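Local coordinates for protein thioesterase (Streptomyces coelicolor, PDB 3QMW) that is an alpha/beta hydrolase-fold thioesterase of the prodiginine biosynthetic pathway that probably hydrolyses thioester bonds, at residues Gln63-Arg67 with Gly68-Arg72; Tyr76-Met79 with Glu80-Ala83; Ala115-Leu118 with Arg119-Gly122. One frame throughout, in Å; residues are numbered along the deposited sequence.

The three contacts follow one another along the chain of this alpha/beta hydrolase fold, from the loop after edge strand 57-61 through helix 79-91 to helix 106-120, which packs beside it. Interaction 1 is a turn in the loop after that strand, interaction 2 begins helix 79-91, and interaction 3 finishes helix 106-120, the helix that follows the probable nucleophile elbow. The centres of interactions 1 and 2 lie about 15 Å apart, as do those of 2 and 3. Pro65 CG meets Tyr76 CE2 at 3.6 Å, and Ala83 CB approaches Val117 CG2 at 4.3 Å. Interactions 1 and 3 do not touch, their nearest atoms being about 13 Å apart; interaction 2 therefore links the turn to the neighbouring helix.

Interaction 1: residues Gln63-Arg67 with Gly68-Arg72; sequences QLPGR and GLRLR
Gly66 and Arg67 both face Arg70 across a tight reversal of the chain, a G1 beta bulge in which Gly66 N donates to Arg70 O (2.7 Å) and Arg70 N returns a bond to Arg67 O (2.8 Å). Gly68 and Leu69 form the corner, with backbone angles close to those of a type II' turn. The backbone angles of Gly66 call for glycine by themselves, since a CB would be jammed against the preceding carbonyl; Gly68 also has positive phi, and a CB there would run into Gln63 NE2 where it now sits, 3.7 Å from Gly68 CA.

The long side chain of Arg70 folds back over the first residues of the loop. Bent at chi3 (65°), it brings its guanidinium down flat on Pro65, whose CA lies over the centre of one face while CB touches NH1 at 3.5 Å. The two side chains run alongside each other in the same direction. In the plane of the guanidinium, NH2 donates to Gln63 O at 2.6 Å, and the nitrogen also lies in the plane of that carbonyl, although the N-H...O angle is only 136°. NH1 forms a salt bridge to Glu73, and Trp11 of the second subunit adds a cation-pi contact, so the buried charge is held by both chains of the dimer.

Arg67 turns its own guanidinium the other way, to a salt bridge with Asp184 and a hydrogen bond to Gly41 O. Leu64 CB lies over one face of that group, toward its rim, and Pro65 O lies at its edge, in plane. The amide of Gln63 is similarly fixed by a bond from Val43 N to OE1. Beside the turn, Leu71 CD1 lies 3.9 Å from Gly66 O.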
ATOM      1  N   GLN D  63     -11.853  19.100   7.015  1.00 41.95           N
ATOM      2  CA  GLN D  63     -11.477  19.985   8.120  1.00 41.88           C
ATOM      3  C   GLN D  63     -12.739  20.483   8.831  1.00 42.06           C
ATOM      4  O   GLN D  63     -13.518  21.259   8.268  1.00 41.73           O
ATOM      5  CB  GLN D  63     -10.661  21.173   7.619  1.00 41.49           C
ATOM      6  CG  GLN D  63     -10.027  21.963   8.739  1.00 40.92           C
ATOM      7  CD  GLN D  63      -8.661  21.435   9.143  1.00 40.46           C
ATOM      8  OE1 GLN D  63      -8.540  20.369   9.779  1.00 39.31           O
ATOM      9  NE2 GLN D  63      -7.621  22.198   8.810  1.00 38.49           N
ATOM     10  N   LEU D  64     -12.933  20.019  10.060  1.00 42.47           N
ATOM     11  CA  LEU D  64     -14.069  20.442  10.860  1.00 43.33           C
ATOM     12  C   LEU D  64     -13.900  21.898  11.259  1.00 44.14           C
ATOM     13  O   LEU D  64     -12.791  22.436  11.177  1.00 44.76           O
ATOM     14  CB  LEU D  64     -14.212  19.559  12.104  1.00 43.13           C
ATOM     15  CG  LEU D  64     -14.528  18.079  11.863  1.00 42.97           C
ATOM     16  CD1 LEU D  64     -15.324  17.543  13.008  1.00 42.05           C
ATOM     17  CD2 LEU D  64     -15.278  17.825  10.568  1.00 43.01           C
ATOM     18  N   PRO D  65     -14.997  22.556  11.677  1.00 44.86           N
ATOM     19  CA  PRO D  65     -14.844  23.945  12.090  1.00 45.20           C
ATOM     20  C   PRO D  65     -14.226  24.017  13.473  1.00 45.19           C
ATOM     21  O   PRO D  65     -14.548  23.194  14.325  1.00 45.16           O
ATOM     22  CB  PRO D  65     -16.275  24.467  12.102  1.00 45.17           C
ATOM     23  CG  PRO D  65     -17.090  23.275  12.440  1.00 45.53           C
ATOM     24  CD  PRO D  65     -16.379  22.082  11.854  1.00 45.03           C
ATOM     25  N   GLY D  66     -13.343  24.995  13.669  1.00 45.40           N
ATOM     26  CA  GLY D  66     -12.657  25.207  14.946  1.00 45.48           C
ATOM     27  C   GLY D  66     -11.163  24.936  14.893  1.00 45.58           C
ATOM     28  O   GLY D  66     -10.517  24.817  15.934  1.00 45.81           O
ATOM     29  N   ARG D  67     -10.601  24.843  13.688  1.00 45.44           N
ATOM     30  CA  ARG D  67      -9.200  24.477  13.529  1.00 45.14           C
ATOM     31  C   ARG D  67      -8.731  24.857  12.155  1.00 45.12           C
ATOM     32  O   ARG D  67      -9.541  25.123  11.280  1.00 44.80           O
ATOM     33  CB  ARG D  67      -9.021  22.971  13.733  1.00 45.21           C
ATOM     34  CG  ARG D  67      -9.643  22.113  12.634  1.00 44.76           C
ATOM     35  CD  ARG D  67     -10.080  20.782  13.189  1.00 44.36           C
ATOM     36  NE  ARG D  67     -11.325  20.878  13.953  1.00 43.68           N
ATOM     37  CZ  ARG D  67     -11.784  19.935  14.776  1.00 43.56           C
ATOM     38  NH1 ARG D  67     -12.931  20.134  15.426  1.00 42.85           N
ATOM     39  NH2 ARG D  67     -11.100  18.804  14.973  1.00 42.55           N
ATOM     40  N   GLY D  68      -7.418  24.857  11.961  1.00 45.57           N
ATOM     41  CA  GLY D  68      -6.826  25.313  10.707  1.00 46.03           C
ATOM     42  C   GLY D  68      -7.287  26.722  10.377  1.00 46.44           C
ATOM     43  O   GLY D  68      -7.294  27.599  11.245  1.00 46.29           O
ATOM     44  N   LEU D  69      -7.714  26.927   9.133  1.00 46.81           N
ATOM     45  CA  LEU D  69      -8.197  28.225   8.690  1.00 47.47           C
ATOM     46  C   LEU D  69      -9.639  28.471   9.152  1.00 48.37           C
ATOM     47  O   LEU D  69     -10.298  29.408   8.699  1.00 48.50           O
ATOM     48  CB  LEU D  69      -8.111  28.318   7.161  1.00 47.30           C
ATOM     49  CG  LEU D  69      -6.710  28.204   6.552  1.00 46.78           C
ATOM     50  CD1 LEU D  69      -6.811  28.171   5.026  1.00 46.16           C
ATOM     51  CD2 LEU D  69      -5.819  29.347   7.016  1.00 44.98           C
ATOM     52  N   ARG D  70     -10.124  27.615  10.044  1.00 49.40           N
ATOM     53  CA  ARG D  70     -11.467  27.714  10.580  1.00 50.23           C
ATOM     54  C   ARG D  70     -11.373  27.806  12.084  1.00 50.76           C
ATOM     55  O   ARG D  70     -12.231  27.304  12.809  1.00 50.76           O
ATOM     56  CB  ARG D  70     -12.279  26.480  10.198  1.00 50.45           C
ATOM     57  CG  ARG D  70     -12.162  26.085   8.748  1.00 50.86           C
ATOM     58  CD  ARG D  70     -13.065  24.920   8.464  1.00 51.97           C
ATOM     59  NE  ARG D  70     -14.461  25.290   8.634  1.00 53.34           N
ATOM     60  CZ  ARG D  70     -15.482  24.452   8.523  1.00 54.34           C
ATOM     61  NH1 ARG D  70     -16.715  24.897   8.706  1.00 55.29           N
ATOM     62  NH2 ARG D  70     -15.281  23.174   8.233  1.00 55.36           N
ATOM     63  N   LEU D  71     -10.318  28.457  12.543  1.00 51.63           N
ATOM     64  CA  LEU D  71     -10.088  28.651  13.963  1.00 52.56           C
ATOM     65  C   LEU D  71     -11.145  29.573  14.594  1.00 53.29           C
ATOM     66  O   LEU D  71     -11.511  29.407  15.760  1.00 53.15           O
ATOM     67  CB  LEU D  71      -8.688  29.232  14.156  1.00 52.66           C
ATOM     68  CG  LEU D  71      -8.068  29.155  15.545  1.00 53.21           C
ATOM     69  CD1 LEU D  71      -7.903  27.711  15.999  1.00 53.06           C
ATOM     70  CD2 LEU D  71      -6.726  29.873  15.509  1.00 53.47           C
ATOM     71  N   ARG D  72     -11.639  30.529  13.809  1.00 54.22           N
ATOM     72  CA  ARG D  72     -12.622  31.506  14.285  1.00 55.09           C
ATOM     73  C   ARG D  72     -14.034  30.933  14.431  1.00 55.40           C
ATOM     74  O   ARG D  72     -14.878  31.523  15.106  1.00 55.59           O
ATOM     75  CB  ARG D  72     -12.676  32.708  13.340  1.00 55.32           C
ATOM     76  CG  ARG D  72     -11.467  33.619  13.404  1.00 56.76           C
ATOM     77  CD  ARG D  72     -11.499  34.627  12.252  1.00 59.23           C
ATOM     78  NE  ARG D  72     -10.862  35.907  12.591  1.00 60.95           N
ATOM     79  CZ  ARG D  72      -9.591  36.236  12.348  1.00 62.28           C
ATOM     80  NH1 ARG D  72      -9.156  37.445  12.705  1.00 62.52           N
ATOM     81  NH2 ARG D  72      -8.748  35.384  11.753  1.00 62.38           N
TER

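Interaction 2: residues Tyr76-Met79 with Glu80-Ala83; sequences YDTM and EPLA
Tyr76 and Thr78, in the loop leading into helix 79-91, pack on Leu82 and Pro81 in the first turn of that helix: a local, largely apolar contact at a helix start. Leu82 CD1 reaches Tyr76 CD2 at 3.6 Å, and Leu82 CA lies over one face of the phenol ring. With CG beside its own backbone N (chi1 -65°), the tyrosine swings its ring back along the helix start, crossing the leucine at a slant. Pro81 runs antiparallel to the tyrosine side chain, its CB 4.2 Å from Tyr76 CD1.

Thr78 holds the N-cap position, but its hydroxyl makes no capping bond. Its methyl, CG2, instead sits 3.6 Å from Pro81 CD, and its carbonyl accepts a weak bond from Leu82 N. The first strong bond of the helix follows one residue later, from Ala83 N to Met79 O at 2.8 Å, nearly straight at 168°.

Met79 sends its bent chain away from this corner to Leu110 and Glu113 of helix 106-120, where Ala83 also packs. Arg74 makes a cation-pi contact with the Tyr76 ring.

A serine in place of Tyr76 would probably leave Leu82 CD1 and Pro81 CB without the ring they lean on and Arg74 without its aromatic partner. Since no side-chain hydrogen bond spans the two segments, their side chains are joined by van der Waals packing, while the backbone bonds set the helical turn.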
ATOM      1  N   TYR D  76     -18.507  22.034  16.846  1.00 56.82           N
ATOM      2  CA  TYR D  76     -19.672  21.316  17.318  1.00 56.94           C
ATOM      3  C   TYR D  76     -19.272  20.391  18.469  1.00 56.94           C
ATOM      4  O   TYR D  76     -18.162  19.840  18.477  1.00 56.69           O
ATOM      5  CB  TYR D  76     -20.282  20.483  16.191  1.00 57.09           C
ATOM      6  CG  TYR D  76     -20.849  21.270  15.031  1.00 57.54           C
ATOM      7  CD1 TYR D  76     -22.216  21.512  14.929  1.00 58.42           C
ATOM      8  CD2 TYR D  76     -20.027  21.743  14.016  1.00 58.62           C
ATOM      9  CE1 TYR D  76     -22.743  22.214  13.855  1.00 58.80           C
ATOM     10  CE2 TYR D  76     -20.550  22.444  12.933  1.00 59.37           C
ATOM     11  CZ  TYR D  76     -21.903  22.678  12.861  1.00 59.35           C
ATOM     12  OH  TYR D  76     -22.406  23.374  11.789  1.00 60.63           O
ATOM     13  N   ASP D  77     -20.181  20.241  19.437  1.00 57.04           N
ATOM     14  CA  ASP D  77     -20.063  19.228  20.499  1.00 57.10           C
ATOM     15  C   ASP D  77     -21.173  18.163  20.426  1.00 57.13           C
ATOM     16  O   ASP D  77     -21.277  17.320  21.313  1.00 57.16           O
ATOM     17  CB  ASP D  77     -20.022  19.884  21.889  1.00 57.11           C
ATOM     18  CG  ASP D  77     -21.352  20.517  22.295  1.00 57.68           C
ATOM     19  OD1 ASP D  77     -21.598  21.692  21.934  1.00 57.36           O
ATOM     20  OD2 ASP D  77     -22.145  19.843  22.995  1.00 58.25           O
ATOM     21  N   THR D  78     -21.974  18.190  19.357  1.00 57.38           N
ATOM     22  CA  THR D  78     -23.087  17.253  19.173  1.00 57.68           C
ATOM     23  C   THR D  78     -22.955  16.541  17.821  1.00 57.75           C
ATOM     24  O   THR D  78     -22.746  17.184  16.777  1.00 57.56           O
ATOM     25  CB  THR D  78     -24.466  17.975  19.265  1.00 57.83           C
ATOM     26  OG1 THR D  78     -24.536  18.734  20.479  1.00 58.51           O
ATOM     27  CG2 THR D  78     -25.623  16.969  19.243  1.00 57.83           C
ATOM     28  N   MET D  79     -23.099  15.214  17.840  1.00 57.82           N
ATOM     29  CA  MET D  79     -22.708  14.382  16.700  1.00 57.95           C
ATOM     30  C   MET D  79     -23.586  14.532  15.450  1.00 58.06           C
ATOM     31  O   MET D  79     -23.049  14.608  14.344  1.00 58.19           O
ATOM     32  CB  MET D  79     -22.634  12.908  17.118  1.00 58.08           C
ATOM     33  CG  MET D  79     -22.057  11.963  16.050  1.00 58.06           C
ATOM     34  SD  MET D  79     -20.375  12.339  15.480  1.00 58.20           S
ATOM     35  CE  MET D  79     -19.448  12.117  16.999  1.00 57.58           C
ATOM     36  N   GLU D  80     -24.914  14.568  15.605  1.00 57.99           N
ATOM     37  CA  GLU D  80     -25.803  14.581  14.425  1.00 57.99           C
ATOM     38  C   GLU D  80     -25.900  15.918  13.673  1.00 57.41           C
ATOM     39  O   GLU D  80     -25.932  15.922  12.441  1.00 57.22           O
ATOM     40  CB  GLU D  80     -27.212  14.061  14.743  1.00 58.34           C
ATOM     41  CG  GLU D  80     -27.847  13.355  13.523  1.00 59.80           C
ATOM     42  CD  GLU D  80     -29.372  13.378  13.517  1.00 62.09           C
ATOM     43  OE1 GLU D  80     -29.960  14.487  13.551  1.00 62.65           O
ATOM     44  OE2 GLU D  80     -29.980  12.278  13.460  1.00 63.05           O
ATOM     45  N   PRO D  81     -25.980  17.055  14.392  1.00 56.90           N
ATOM     46  CA  PRO D  81     -25.822  18.300  13.624  1.00 56.56           C
ATOM     47  C   PRO D  81     -24.508  18.313  12.827  1.00 56.13           C
ATOM     48  O   PRO D  81     -24.486  18.737  11.665  1.00 56.10           O
ATOM     49  CB  PRO D  81     -25.829  19.403  14.703  1.00 56.48           C
ATOM     50  CG  PRO D  81     -25.839  18.698  16.035  1.00 56.54           C
ATOM     51  CD  PRO D  81     -26.374  17.315  15.788  1.00 56.85           C
ATOM     52  N   LEU D  82     -23.433  17.834  13.448  1.00 55.56           N
ATOM     53  CA  LEU D  82     -22.136  17.742  12.778  1.00 55.17           C
ATOM     54  C   LEU D  82     -22.223  16.850  11.549  1.00 54.69           C
ATOM     55  O   LEU D  82     -21.866  17.264  10.439  1.00 54.38           O
ATOM     56  CB  LEU D  82     -21.073  17.208  13.743  1.00 55.16           C
ATOM     57  CG  LEU D  82     -19.627  17.181  13.252  1.00 54.51           C
ATOM     58  CD1 LEU D  82     -19.226  18.512  12.653  1.00 53.14           C
ATOM     59  CD2 LEU D  82     -18.712  16.797  14.401  1.00 54.03           C
ATOM     60  N   ALA D  83     -22.716  15.632  11.753  1.00 54.29           N
ATOM     61  CA  ALA D  83     -22.934  14.698  10.650  1.00 54.29           C
ATOM     62  C   ALA D  83     -23.806  15.309   9.546  1.00 54.34           C
ATOM     63  O   ALA D  83     -23.526  15.129   8.362  1.00 54.12           O
ATOM     64  CB  ALA D  83     -23.547  13.409  11.164  1.00 54.18           C
TER

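Interaction 3: residues Ala115-Leu118 with Arg119-Gly122; sequences ACVL and RRRG
Val117 lies between the side chains of Arg120 and Arg121, each of its two methyls meeting a different arginine. Its CG1 stands anti to the backbone N (chi1 170°) and touches Arg121 NE at 3.8 Å; CG2, on the other branch, meets Arg120 NH2 at 3.6 Å. The arginines approach in contrasting ways. Arg121 runs straight from CG to NE beside the valine, pointing the same way, and its CG rests 3.3 Å from Val117 O. A kink at chi3 (-41°) turns the guanidinium of Arg120 across the valine, with Val117 CA over one face.

The charged ends look toward helix 79-91. Arg121 makes salt bridges to Asp88 and Glu91, whereas the ion pairs of Arg120 with Glu80 and Glu84 are long and weak. The acids probably balance the two neighbouring positive charges, while the side chains of Val117 and Arg121 pack on Ala87 of the same helix.

These residues form the last turns of helix 106-120, the helix of the beta-alpha-beta unit that runs from strand 99-104 to strand 129-132. Arg120 N donates to Cys116 O at 3.0 Å, nearly along the C=O axis, and Arg121 N to Val117 O at 3.3 Å. Gly122 is the first residue to leave helical angles, with positive phi, in a Schellman motif; its N bonds to Arg119 O at 2.7 Å.

Arg119 departs on another side of the helix. Its CB sits 3.2 Å from Cys116 O, and its guanidinium reaches the loop at Pro198, where NH1 donates to the backbone O. Leu118 turns inward, its side chain packing against Tyr99 of strand 99-104 and Ala87 of helix 79-91.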
ATOM      1  N   ALA D 115     -22.679   8.339   7.063  1.00 52.12           N
ATOM      2  CA  ALA D 115     -23.123   7.280   6.154  1.00 52.52           C
ATOM      3  C   ALA D 115     -24.633   7.110   6.256  1.00 52.92           C
ATOM      4  O   ALA D 115     -25.355   7.210   5.261  1.00 52.82           O
ATOM      5  CB  ALA D 115     -22.419   5.973   6.475  1.00 52.45           C
ATOM      6  N   CYS D 116     -25.098   6.872   7.474  1.00 53.51           N
ATOM      7  CA  CYS D 116     -26.521   6.800   7.760  1.00 54.36           C
ATOM      8  C   CYS D 116     -27.283   8.016   7.223  1.00 54.88           C
ATOM      9  O   CYS D 116     -28.272   7.874   6.511  1.00 55.20           O
ATOM     10  CB  CYS D 116     -26.734   6.677   9.268  1.00 54.35           C
ATOM     11  SG  CYS D 116     -25.977   5.176   9.977  1.00 55.80           S
ATOM     12  N   VAL D 117     -26.809   9.209   7.551  1.00 55.45           N
ATOM     13  CA  VAL D 117     -27.502  10.437   7.167  1.00 55.77           C
ATOM     14  C   VAL D 117     -27.645  10.593   5.647  1.00 56.40           C
ATOM     15  O   VAL D 117     -28.647  11.115   5.178  1.00 56.55           O
ATOM     16  CB  VAL D 117     -26.819  11.677   7.792  1.00 55.65           C
ATOM     17  CG1 VAL D 117     -27.375  12.972   7.202  1.00 55.38           C
ATOM     18  CG2 VAL D 117     -26.982  11.646   9.315  1.00 55.07           C
ATOM     19  N   LEU D 118     -26.663  10.138   4.881  1.00 57.22           N
ATOM     20  CA  LEU D 118     -26.768  10.186   3.421  1.00 58.06           C
ATOM     21  C   LEU D 118     -27.749   9.121   2.883  1.00 58.92           C
ATOM     22  O   LEU D 118     -28.316   9.283   1.796  1.00 58.86           O
ATOM     23  CB  LEU D 118     -25.387  10.035   2.776  1.00 58.04           C
ATOM     24  CG  LEU D 118     -24.436  11.223   2.987  1.00 58.21           C
ATOM     25  CD1 LEU D 118     -22.995  10.800   2.736  1.00 58.33           C
ATOM     26  CD2 LEU D 118     -24.807  12.405   2.102  1.00 57.32           C
ATOM     27  N   ARG D 119     -27.942   8.038   3.641  1.00 59.83           N
ATOM     28  CA  ARG D 119     -28.956   7.024   3.307  1.00 60.44           C
ATOM     29  C   ARG D 119     -30.356   7.597   3.472  1.00 61.19           C
ATOM     30  O   ARG D 119     -31.160   7.543   2.537  1.00 61.73           O
ATOM     31  CB  ARG D 119     -28.815   5.762   4.174  1.00 60.43           C
ATOM     32  CG  ARG D 119     -29.900   4.700   3.934  1.00 59.69           C
ATOM     33  CD  ARG D 119     -29.541   3.363   4.563  1.00 58.88           C
ATOM     34  NE  ARG D 119     -29.552   3.406   6.026  1.00 57.94           N
ATOM     35  CZ  ARG D 119     -29.427   2.338   6.823  1.00 57.78           C
ATOM     36  NH1 ARG D 119     -29.287   1.114   6.319  1.00 57.28           N
ATOM     37  NH2 ARG D 119     -29.451   2.493   8.144  1.00 58.05           N
ATOM     38  N   ARG D 120     -30.638   8.151   4.651  1.00 61.75           N
ATOM     39  CA  ARG D 120     -31.941   8.769   4.929  1.00 62.26           C
ATOM     40  C   ARG D 120     -32.331   9.802   3.865  1.00 62.44           C
ATOM     41  O   ARG D 120     -33.495   9.890   3.480  1.00 62.63           O
ATOM     42  CB  ARG D 120     -31.968   9.428   6.317  1.00 62.42           C
ATOM     43  CG  ARG D 120     -31.636   8.489   7.487  1.00 63.12           C
ATOM     44  CD  ARG D 120     -32.296   8.944   8.804  1.00 64.11           C
ATOM     45  NE  ARG D 120     -32.236  10.397   9.004  1.00 64.92           N
ATOM     46  CZ  ARG D 120     -31.279  11.053   9.665  1.00 65.38           C
ATOM     47  NH1 ARG D 120     -31.344  12.379   9.774  1.00 65.35           N
ATOM     48  NH2 ARG D 120     -30.258  10.404  10.219  1.00 65.63           N
ATOM     49  N   ARG D 121     -31.352  10.567   3.389  1.00 62.65           N
ATOM     50  CA  ARG D 121     -31.585  11.571   2.355  1.00 62.89           C
ATOM     51  C   ARG D 121     -31.626  10.944   0.969  1.00 63.04           C
ATOM     52  O   ARG D 121     -31.883  11.630  -0.022  1.00 63.05           O
ATOM     53  CB  ARG D 121     -30.492  12.638   2.398  1.00 63.01           C
ATOM     54  CG  ARG D 121     -30.442  13.451   3.689  1.00 63.45           C
ATOM     55  CD  ARG D 121     -29.462  14.597   3.530  1.00 64.71           C
ATOM     56  NE  ARG D 121     -29.137  15.279   4.787  1.00 65.75           N
ATOM     57  CZ  ARG D 121     -28.381  16.378   4.875  1.00 65.48           C
ATOM     58  NH1 ARG D 121     -27.870  16.942   3.782  1.00 65.16           N
ATOM     59  NH2 ARG D 121     -28.136  16.922   6.062  1.00 65.95           N
ATOM     60  N   GLY D 122     -31.359   9.644   0.897  1.00 63.28           N
ATOM     61  CA  GLY D 122     -31.383   8.919  -0.357  1.00 63.65           C
ATOM     62  C   GLY D 122     -30.270   9.328  -1.296  1.00 63.98           C
ATOM     63  O   GLY D 122     -30.467   9.373  -2.506  1.00 64.13           O
TER